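Local structure of peptide ABC transporter, peptide-binding protein (Enterococcus faecalis, 3O6P) at residues Arg35-Glu40 with Val115-Gly120; Leu99-Leu104 with Gly120-Ala125; Ser139-Arg144 with Asp151-Gly156. The protein probably binds peptides outside the cell for uptake by an ABC transporter, this chain being one piece of the longer solute-binding protein. All blocks are in the same frame, centred on the assembly; numbering follows the deposited sequence.

How the contacts relate
From the N terminus, contact 1 opens on helix 35-43 and closes at Val-115 to Gly-120 of helix 109-125, 75 residues on. Before that, strand 99-106 opens contact 2, and the same helix closes it farther along, at Gly-120 to Ala-125. Contacts 1 and 2 therefore cross along the chain, share Gly-120 and meet directly, Ile-103 lying against Val-115 and Val-118. Contact 3 follows in series, a short loop from helix 138-147 to strand 152-158. That strand pairs with strand 99-106, so contacts 2 and 3 join at the sheet. Contacts 1 and 2 lie on one side of the sheet, where helix 109-125 packs; contact 3 sets helix 138-147 on the other side.

Contact 1 of 3, residues Arg35-Glu40 with Val115-Gly120; sequences RKALVE and VEFVQG
Phe-117 against Ala-37 and Leu-38 makes a helix-to-helix contact in a layered alpha/beta fold: helix 35-43 lies beside helix 109-125, which packs on the mixed beta sheet of the domain. A single aromatic side chain carries the contact. Phe-117 holds its CG anti to the backbone N (chi1 -180°), which sends the ring straight out from its helix toward the neighbour, where a flat apolar group can lie against the opposing backbone. One ring face covers Leu-38, whose CA sits 4.2 Å above the ring plane of Phe-117, displaced toward the rim. Leu-38 CB touches Phe-117 CE2 at 3.9 Å, and its branch atom CD1 lies 4.0 Å from Phe-117 CD2, the two side chains running across each other at a slant. Leucine suits this place because its branched apolar side chain can touch Phe-226 of strand 223-228 while CB and CD1 meet the ring. Val-118, next to Phe-117, turns instead to Ile-103 of strand 99-106, so that helix 109-125 faces both the sheet and the partner helix. Alanine is small enough at position 37 to let the far end of the ring come close to helix 35-43, with Ala-37 CB 3.9 Å from Phe-117 CZ.

Contact 2 of 3, residues Leu99-Leu104 with Gly120-Ala125; sequences LTMDIL and GSIQDA. With NA (sodium ion), chain B.
Ile-122 of helix 109-125 faces Met-101 and Ile-103 of strand 99-106, and this buried apolar contact joins the first strand and the helix of a beta-alpha-beta unit whose second strand is 129-136. Met-101 and Ile-103 are two residues apart, so the alternation of a strand puts both on the sheet face that the helix covers. Asp-102 between them instead offers its carboxylate to Thr-132 and Ser-134. Ile-103 and Ile-122 both leave their backbones toward the opposing segment, and the two side chains meet end to end, with Ile-103 CD1 4.4 Å from Ile-122 CD1. Met-101, deposited as selenomethionine, does not start out toward the helix. Its CG lies between the backbone N and the carbonyl carbon (chi1 60°), and with chi2 extended (178°) the unbranched chain carries SE to 4.5 Å from Ile-122 CG2. One isoleucine thus uses its two branches on two strand residues, and Val-131 of the next strand also touches it. The following residue, Gln-123, gives its backbone O to the sodium ion at 2.3 Å, while its side-chain OE1 accepts from Val-131 N; Leu-126 O, Val-129 O and three waters supply the other ligands of the ion. One of these waters also donates a hydrogen bond to the backbone, running 3.2 Å from its oxygen to Asp-124 O.

Contact 3 of 3, residues Ser139-Arg144 with Asp151-Gly156; sequences SVRLDR and DAVIGG
Arg-141 reaches Val-153 and the strand beyond it by a side chain that starts straight and then bends: CG stands anti to the backbone N (chi1 178°), which aims the chain at the sheet, and a turn at chi3 of 56° swings the guanidinium along strand 152-158. Val-153 answers with CG2, the methyl anti to its own backbone N, while CG1 takes the crowded position between N and the carbonyl carbon. The two side chains meet at about a right angle, with Arg-141 CG 4.0 Å and CD 4.1 Å from Val-153 CG2. Arginine suits this partly exposed place because its methylenes can cover an apolar residue while its charged end stays near water. Helix 138-147 connects strand 129-136 to strand 152-158; the two strands are parallel, with strand 99-106 between them, so the contact belongs to a beta-alpha-beta crossover. The axes of the short helix and strand segments come within 10.3 Å and make an angle of 119°. Strand alternation sorts the neighbours: Val-153 turns to this helix, whereas the side chain of Ile-154 leads away toward Ile-103 and the opposite face. What Ile-154 presents here is its backbone, with O lying 3.6 Å from Arg-141 NH1, a distance at which the carbonyl probably attracts the charged group, though the pair does not form a hydrogen bond. Gly-155 adopts a very extended backbone, and its CA lies 3.9 Å from Arg-141 NH1, oblique to the guanidinium. Farther along the helix, Arg-144 NE donates to Asp-149 O in the connection to the strand. A water accepts a hydrogen bond from Arg-141 NH1 at 3.1 Å and a weak one from Gly-156 N at 3.4 Å.

Contact 1 of 3, residues Arg35-Glu40 with Val115-Gly120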
loop_
_atom_site.group_PDB
_atom_site.type_symbol
_atom_site.label_atom_id
_atom_site.label_comp_id
_atom_site.label_asym_id
_atom_site.label_seq_id
_atom_site.Cartn_x
_atom_site.Cartn_y
_atom_site.Cartn_z
ATOM N N ARG A 35 -1.111 -4.476 -12.268
ATOM C CA ARG A 35 -0.943 -3.015 -12.246
ATOM C C ARG A 35 -0.724 -2.445 -13.654
ATOM O O ARG A 35 -1.144 -1.308 -13.942
ATOM C CB ARG A 35 0.293 -2.605 -11.415
ATOM C CG ARG A 35 0.485 -3.180 -9.989
ATOM C CD ARG A 35 -0.641 -2.841 -9.116
ATOM N NE ARG A 35 -0.379 -3.015 -7.667
ATOM C CZ ARG A 35 -0.120 -4.175 -7.042
ATOM N NH1 ARG A 35 0.000 -5.331 -7.706
ATOM N NH2 ARG A 35 0.009 -4.194 -5.725
ATOM N N LYS A 36 -0.038 -3.204 -14.511
ATOM C CA LYS A 36 0.183 -2.765 -15.893
ATOM C C LYS A 36 -1.171 -2.599 -16.618
ATOM O O LYS A 36 -1.441 -1.572 -17.241
ATOM C CB LYS A 36 1.092 -3.762 -16.634
ATOM C CG LYS A 36 1.524 -3.284 -18.020
ATOM C CD LYS A 36 2.413 -4.322 -18.720
ATOM C CE LYS A 36 2.960 -3.783 -20.047
ATOM N NZ LYS A 36 3.953 -2.662 -19.875
ATOM N N ALA A 37 -2.032 -3.597 -16.513
ATOM C CA ALA A 37 -3.366 -3.496 -17.116
ATOM C C ALA A 37 -4.150 -2.335 -16.498
ATOM O O ALA A 37 -4.885 -1.604 -17.201
ATOM C CB ALA A 37 -4.137 -4.832 -16.918
ATOM N N LEU A 38 -4.039 -2.177 -15.181
ATOM C CA LEU A 38 -4.774 -1.117 -14.513
ATOM C C LEU A 38 -4.364 0.221 -15.113
ATOM O O LEU A 38 -5.217 1.024 -15.493
ATOM C CB LEU A 38 -4.533 -1.122 -12.992
ATOM C CG LEU A 38 -5.100 0.049 -12.162
ATOM C CD1 LEU A 38 -6.646 0.167 -12.249
ATOM C CD2 LEU A 38 -4.639 -0.110 -10.704
ATOM N N VAL A 39 -3.064 0.469 -15.202
ATOM C CA VAL A 39 -2.650 1.790 -15.687
ATOM C C VAL A 39 -2.798 2.009 -17.184
ATOM O O VAL A 39 -3.171 3.106 -17.603
ATOM C CB VAL A 39 -1.245 2.237 -15.197
ATOM C CG1 VAL A 39 -1.217 2.267 -13.671
ATOM C CG2 VAL A 39 -0.165 1.347 -15.758
ATOM N N GLU A 40 -2.619 0.937 -17.958
ATOM C CA GLU A 40 -2.602 1.023 -19.424
ATOM C C GLU A 40 -3.947 0.829 -20.124
ATOM O O GLU A 40 -4.183 1.448 -21.182
ATOM C CB GLU A 40 -1.521 0.099 -20.000
ATOM C CG GLU A 40 -0.097 0.579 -19.643
ATOM C CD GLU A 40 1.007 -0.323 -20.193
ATOM O OE1 GLU A 40 2.199 -0.118 -19.837
ATOM O OE2 GLU A 40 0.681 -1.234 -20.981
ATOM N N VAL A 115 -11.567 0.692 -8.531
ATOM C CA VAL A 115 -12.062 -0.237 -7.513
ATOM C C VAL A 115 -12.718 -1.466 -8.144
ATOM O O VAL A 115 -12.574 -2.574 -7.607
ATOM C CB VAL A 115 -12.913 0.434 -6.366
ATOM C CG1 VAL A 115 -14.333 0.814 -6.829
ATOM C CG2 VAL A 115 -12.966 -0.477 -5.142
ATOM N N GLU A 116 -13.410 -1.267 -9.267
ATOM C CA GLU A 116 -14.030 -2.365 -10.020
ATOM C C GLU A 116 -12.977 -3.364 -10.514
ATOM O O GLU A 116 -13.150 -4.590 -10.393
ATOM C CB GLU A 116 -14.849 -1.819 -11.204
ATOM C CG GLU A 116 -15.326 -2.891 -12.174
ATOM C CD GLU A 116 -16.148 -2.322 -13.348
ATOM O OE1 GLU A 116 -15.736 -1.320 -13.969
ATOM O OE2 GLU A 116 -17.209 -2.892 -13.648
ATOM N N PHE A 117 -11.881 -2.834 -11.054
ATOM C CA PHE A 117 -10.802 -3.663 -11.560
ATOM C C PHE A 117 -10.131 -4.402 -10.394
ATOM O O PHE A 117 -9.839 -5.577 -10.491
ATOM C CB PHE A 117 -9.771 -2.817 -12.326
ATOM C CG PHE A 117 -8.627 -3.647 -12.883
ATOM C CD1 PHE A 117 -8.785 -4.341 -14.069
ATOM C CD2 PHE A 117 -7.398 -3.747 -12.197
ATOM C CE1 PHE A 117 -7.745 -5.125 -14.582
ATOM C CE2 PHE A 117 -6.348 -4.524 -12.702
ATOM C CZ PHE A 117 -6.527 -5.222 -13.903
ATOM N N VAL A 118 -9.891 -3.705 -9.288
ATOM C CA VAL A 118 -9.274 -4.352 -8.111
ATOM C C VAL A 118 -10.157 -5.437 -7.496
ATOM O O VAL A 118 -9.684 -6.535 -7.182
ATOM C CB VAL A 118 -8.871 -3.302 -7.082
ATOM C CG1 VAL A 118 -8.409 -3.966 -5.794
ATOM C CG2 VAL A 118 -7.730 -2.476 -7.684
ATOM N N GLN A 119 -11.441 -5.120 -7.336
ATOM C CA GLN A 119 -12.429 -6.082 -6.855
ATOM C C GLN A 119 -12.460 -7.313 -7.746
ATOM O O GLN A 119 -12.389 -8.430 -7.233
ATOM C CB GLN A 119 -13.808 -5.411 -6.839
ATOM C CG GLN A 119 -14.952 -6.351 -6.630
ATOM C CD GLN A 119 -16.295 -5.720 -7.026
ATOM O OE1 GLN A 119 -16.407 -4.873 -7.970
ATOM N NE2 GLN A 119 -17.319 -6.105 -6.304
ATOM N N GLY A 120 -12.562 -7.130 -9.073
ATOM C CA GLY A 120 -12.608 -8.297 -9.971
ATOM C C GLY A 120 -11.345 -9.137 -9.901
ATOM O O GLY A 120 -11.392 -10.381 -9.930
#

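Contact 2 of 3, residues Leu99-Leu104 with Gly120-Ala125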
loop_
_atom_site.group_PDB
_atom_site.type_symbol
_atom_site.label_atom_id
_atom_site.label_comp_id
_atom_site.label_asym_id
_atom_site.label_seq_id
_atom_site.Cartn_x
_atom_site.Cartn_y
_atom_site.Cartn_z
ATOM N N LEU A 99 -13.132 -15.607 2.843
ATOM C CA LEU A 99 -12.994 -14.214 3.228
ATOM C C LEU A 99 -14.011 -13.394 2.436
ATOM O O LEU A 99 -14.131 -13.592 1.233
ATOM C CB LEU A 99 -11.570 -13.735 2.894
ATOM C CG LEU A 99 -11.273 -12.254 3.135
ATOM C CD1 LEU A 99 -11.492 -11.909 4.616
ATOM C CD2 LEU A 99 -9.858 -11.905 2.667
ATOM N N THR A 100 -14.733 -12.492 3.106
ATOM C CA THR A 100 -15.588 -11.525 2.426
ATOM C C THR A 100 -15.068 -10.173 2.859
ATOM O O THR A 100 -14.921 -9.890 4.058
ATOM C CB THR A 100 -17.092 -11.688 2.773
ATOM O OG1 THR A 100 -17.543 -12.946 2.271
ATOM C CG2 THR A 100 -17.926 -10.589 2.116
HETATM N N MSE A 101 -14.670 -9.378 1.875
HETATM C CA MSE A 101 -14.046 -8.087 2.179
HETATM C C MSE A 101 -14.632 -6.984 1.339
HETATM O O MSE A 101 -14.892 -7.171 0.155
HETATM C CB MSE A 101 -12.536 -8.153 1.973
HETATM C CG MSE A 101 -12.110 -8.511 0.560
HETATM SE SE MSE A 101 -10.156 -8.517 0.364
HETATM C CE MSE A 101 -9.876 -6.620 0.509
ATOM N N ASP A 102 -14.814 -5.821 1.954
ATOM C CA ASP A 102 -15.331 -4.661 1.259
ATOM C C ASP A 102 -14.188 -3.695 0.967
ATOM O O ASP A 102 -13.326 -3.490 1.814
ATOM C CB ASP A 102 -16.377 -3.962 2.141
ATOM C CG ASP A 102 -17.062 -2.822 1.430
ATOM O OD1 ASP A 102 -17.799 -3.085 0.457
ATOM O OD2 ASP A 102 -16.891 -1.662 1.867
ATOM N N ILE A 103 -14.188 -3.077 -0.210
ATOM C CA ILE A 103 -13.216 -2.018 -0.489
ATOM C C ILE A 103 -13.952 -0.673 -0.521
ATOM O O ILE A 103 -14.787 -0.431 -1.396
ATOM C CB ILE A 103 -12.477 -2.199 -1.843
ATOM C CG1 ILE A 103 -11.909 -3.605 -1.983
ATOM C CG2 ILE A 103 -11.355 -1.122 -1.998
ATOM C CD1 ILE A 103 -11.351 -3.880 -3.378
ATOM N N LEU A 104 -13.630 0.184 0.438
ATOM C CA LEU A 104 -14.155 1.533 0.492
ATOM C C LEU A 104 -13.366 2.381 -0.509
ATOM O O LEU A 104 -12.148 2.248 -0.607
ATOM C CB LEU A 104 -13.961 2.051 1.911
ATOM C CG LEU A 104 -14.434 3.445 2.287
ATOM C CD1 LEU A 104 -15.968 3.531 2.185
ATOM C CD2 LEU A 104 -13.936 3.742 3.718
ATOM N N GLY A 120 -12.562 -7.130 -9.073
ATOM C CA GLY A 120 -12.608 -8.297 -9.971
ATOM C C GLY A 120 -11.345 -9.137 -9.901
ATOM O O GLY A 120 -11.392 -10.381 -9.930
ATOM N N SER A 121 -10.210 -8.458 -9.839
ATOM C CA SER A 121 -8.912 -9.142 -9.825
ATOM C C SER A 121 -8.737 -10.029 -8.588
ATOM O O SER A 121 -8.361 -11.209 -8.692
ATOM C CB SER A 121 -7.777 -8.111 -9.872
ATOM O OG SER A 121 -7.760 -7.394 -11.110
ATOM N N ILE A 122 -9.010 -9.477 -7.410
ATOM C CA ILE A 122 -8.863 -10.241 -6.175
ATOM C C ILE A 122 -9.854 -11.407 -6.133
ATOM O O ILE A 122 -9.474 -12.569 -5.868
ATOM C CB ILE A 122 -9.069 -9.331 -4.946
ATOM C CG1 ILE A 122 -8.029 -8.212 -4.907
ATOM C CG2 ILE A 122 -9.070 -10.158 -3.670
ATOM C CD1 ILE A 122 -8.371 -7.070 -3.935
ATOM N N GLN A 123 -11.121 -11.096 -6.394
ATOM C CA GLN A 123 -12.196 -12.076 -6.346
ATOM C C GLN A 123 -11.921 -13.235 -7.303
ATOM O O GLN A 123 -12.040 -14.416 -6.937
ATOM C CB GLN A 123 -13.522 -11.381 -6.675
ATOM C CG GLN A 123 -14.704 -12.290 -6.689
ATOM C CD GLN A 123 -15.984 -11.510 -6.461
ATOM O OE1 GLN A 123 -16.279 -11.088 -5.342
ATOM N NE2 GLN A 123 -16.753 -11.322 -7.521
ATOM N N ASP A 124 -11.496 -12.904 -8.512
ATOM C CA ASP A 124 -11.259 -13.906 -9.521
ATOM C C ASP A 124 -10.066 -14.827 -9.171
ATOM O O ASP A 124 -10.141 -16.052 -9.336
ATOM C CB ASP A 124 -11.056 -13.215 -10.879
ATOM C CG ASP A 124 -10.974 -14.203 -11.982
ATOM O OD1 ASP A 124 -12.026 -14.750 -12.353
ATOM O OD2 ASP A 124 -9.850 -14.483 -12.429
ATOM N N ALA A 125 -8.987 -14.234 -8.652
ATOM C CA ALA A 125 -7.747 -14.965 -8.395
ATOM C C ALA A 125 -7.820 -15.899 -7.190
ATOM O O ALA A 125 -7.209 -16.977 -7.203
ATOM C CB ALA A 125 -6.567 -13.993 -8.240
HETATM NA NA NA B . -13.058 -15.801 -5.433
HETATM O O HOH W 1 -12.203 -17.344 -7.277
HETATM O O HOH W 2 -14.415 -17.546 -4.522
HETATM O O HOH W 3 -15.080 -15.586 -6.927
#

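Contact 3 of 3, residues Ser139-Arg144 with Asp151-Gly156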
loop_
_atom_site.group_PDB
_atom_site.type_symbol
_atom_site.label_atom_id
_atom_site.label_comp_id
_atom_site.label_asym_id
_atom_site.label_seq_id
_atom_site.Cartn_x
_atom_site.Cartn_y
_atom_site.Cartn_z
ATOM N N SER A 139 -16.075 13.120 2.519
ATOM C CA SER A 139 -16.181 13.219 3.980
ATOM C C SER A 139 -16.564 11.886 4.605
ATOM O O SER A 139 -16.135 11.582 5.698
ATOM C CB SER A 139 -17.115 14.336 4.422
ATOM O OG SER A 139 -18.408 14.018 4.011
ATOM N N VAL A 140 -17.357 11.090 3.904
ATOM C CA VAL A 140 -17.687 9.740 4.378
ATOM C C VAL A 140 -16.477 8.812 4.358
ATOM O O VAL A 140 -16.233 8.059 5.326
ATOM C CB VAL A 140 -18.876 9.147 3.584
ATOM C CG1 VAL A 140 -19.102 7.644 3.937
ATOM C CG2 VAL A 140 -20.139 10.006 3.825
ATOM N N ARG A 141 -15.722 8.823 3.260
ATOM C CA ARG A 141 -14.525 7.984 3.188
ATOM C C ARG A 141 -13.566 8.341 4.305
ATOM O O ARG A 141 -12.976 7.458 4.932
ATOM C CB ARG A 141 -13.831 8.154 1.831
ATOM C CG ARG A 141 -12.545 7.351 1.705
ATOM C CD ARG A 141 -12.176 7.099 0.246
ATOM N NE ARG A 141 -12.055 8.327 -0.541
ATOM C CZ ARG A 141 -10.943 9.050 -0.639
ATOM N NH1 ARG A 141 -9.836 8.667 0.001
ATOM N NH2 ARG A 141 -10.931 10.144 -1.404
ATOM N N LEU A 142 -13.420 9.640 4.561
ATOM C CA LEU A 142 -12.489 10.087 5.589
ATOM C C LEU A 142 -12.944 9.608 6.966
ATOM O O LEU A 142 -12.149 9.072 7.761
ATOM C CB LEU A 142 -12.408 11.619 5.577
ATOM C CG LEU A 142 -11.539 12.281 6.654
ATOM C CD1 LEU A 142 -10.139 11.654 6.707
ATOM C CD2 LEU A 142 -11.460 13.803 6.452
ATOM N N ASP A 143 -14.220 9.821 7.259
ATOM C CA ASP A 143 -14.767 9.432 8.561
ATOM C C ASP A 143 -14.661 7.928 8.808
ATOM O O ASP A 143 -14.186 7.508 9.876
ATOM C CB ASP A 143 -16.219 9.878 8.674
ATOM C CG ASP A 143 -16.787 9.619 10.029
ATOM O OD1 ASP A 143 -16.294 10.204 11.016
ATOM O OD2 ASP A 143 -17.735 8.828 10.100
ATOM N N ARG A 144 -15.078 7.125 7.827
ATOM C CA ARG A 144 -15.007 5.677 7.965
ATOM C C ARG A 144 -13.556 5.199 8.074
ATOM O O ARG A 144 -13.266 4.269 8.827
ATOM C CB ARG A 144 -15.701 4.997 6.792
ATOM C CG ARG A 144 -17.230 5.165 6.819
ATOM C CD ARG A 144 -17.915 4.466 5.667
ATOM N NE ARG A 144 -17.577 3.052 5.618
ATOM C CZ ARG A 144 -18.207 2.161 4.871
ATOM N NH1 ARG A 144 -19.242 2.527 4.128
ATOM N NH2 ARG A 144 -17.803 0.895 4.881
ATOM N N ASP A 151 -12.872 -2.684 5.439
ATOM C CA ASP A 151 -11.947 -3.795 5.358
ATOM C C ASP A 151 -10.722 -3.351 4.588
ATOM O O ASP A 151 -9.594 -3.494 5.092
ATOM C CB ASP A 151 -12.595 -5.002 4.663
ATOM C CG ASP A 151 -13.791 -5.534 5.434
ATOM O OD1 ASP A 151 -13.741 -5.608 6.697
ATOM O OD2 ASP A 151 -14.792 -5.876 4.781
ATOM N N ALA A 152 -10.937 -2.833 3.370
ATOM C CA ALA A 152 -9.891 -2.166 2.605
ATOM C C ALA A 152 -10.365 -0.768 2.236
ATOM O O ALA A 152 -11.588 -0.513 2.135
ATOM C CB ALA A 152 -9.538 -2.966 1.343
ATOM N N VAL A 153 -9.425 0.154 2.076
ATOM C CA VAL A 153 -9.796 1.498 1.613
ATOM C C VAL A 153 -8.753 2.011 0.623
ATOM O O VAL A 153 -7.550 1.942 0.879
ATOM C CB VAL A 153 -10.031 2.522 2.773
ATOM C CG1 VAL A 153 -8.795 2.670 3.686
ATOM C CG2 VAL A 153 -10.515 3.899 2.206
ATOM N N ILE A 154 -9.231 2.520 -0.507
ATOM C CA ILE A 154 -8.320 3.093 -1.523
ATOM C C ILE A 154 -8.215 4.590 -1.340
ATOM O O ILE A 154 -9.227 5.301 -1.226
ATOM C CB ILE A 154 -8.758 2.717 -2.958
ATOM C CG1 ILE A 154 -8.661 1.185 -3.154
ATOM C CG2 ILE A 154 -7.887 3.453 -3.958
ATOM C CD1 ILE A 154 -9.226 0.676 -4.462
ATOM N N GLY A 155 -6.984 5.081 -1.289
ATOM C CA GLY A 155 -6.743 6.515 -1.181
ATOM C C GLY A 155 -5.364 6.776 -1.727
ATOM O O GLY A 155 -4.844 6.015 -2.513
ATOM N N GLY A 156 -4.774 7.883 -1.342
ATOM C CA GLY A 156 -3.428 8.117 -1.784
ATOM C C GLY A 156 -2.817 9.301 -1.101
ATOM O O GLY A 156 -3.410 9.910 -0.205
HETATM O O HOH W 4 -7.366 10.064 -1.323
#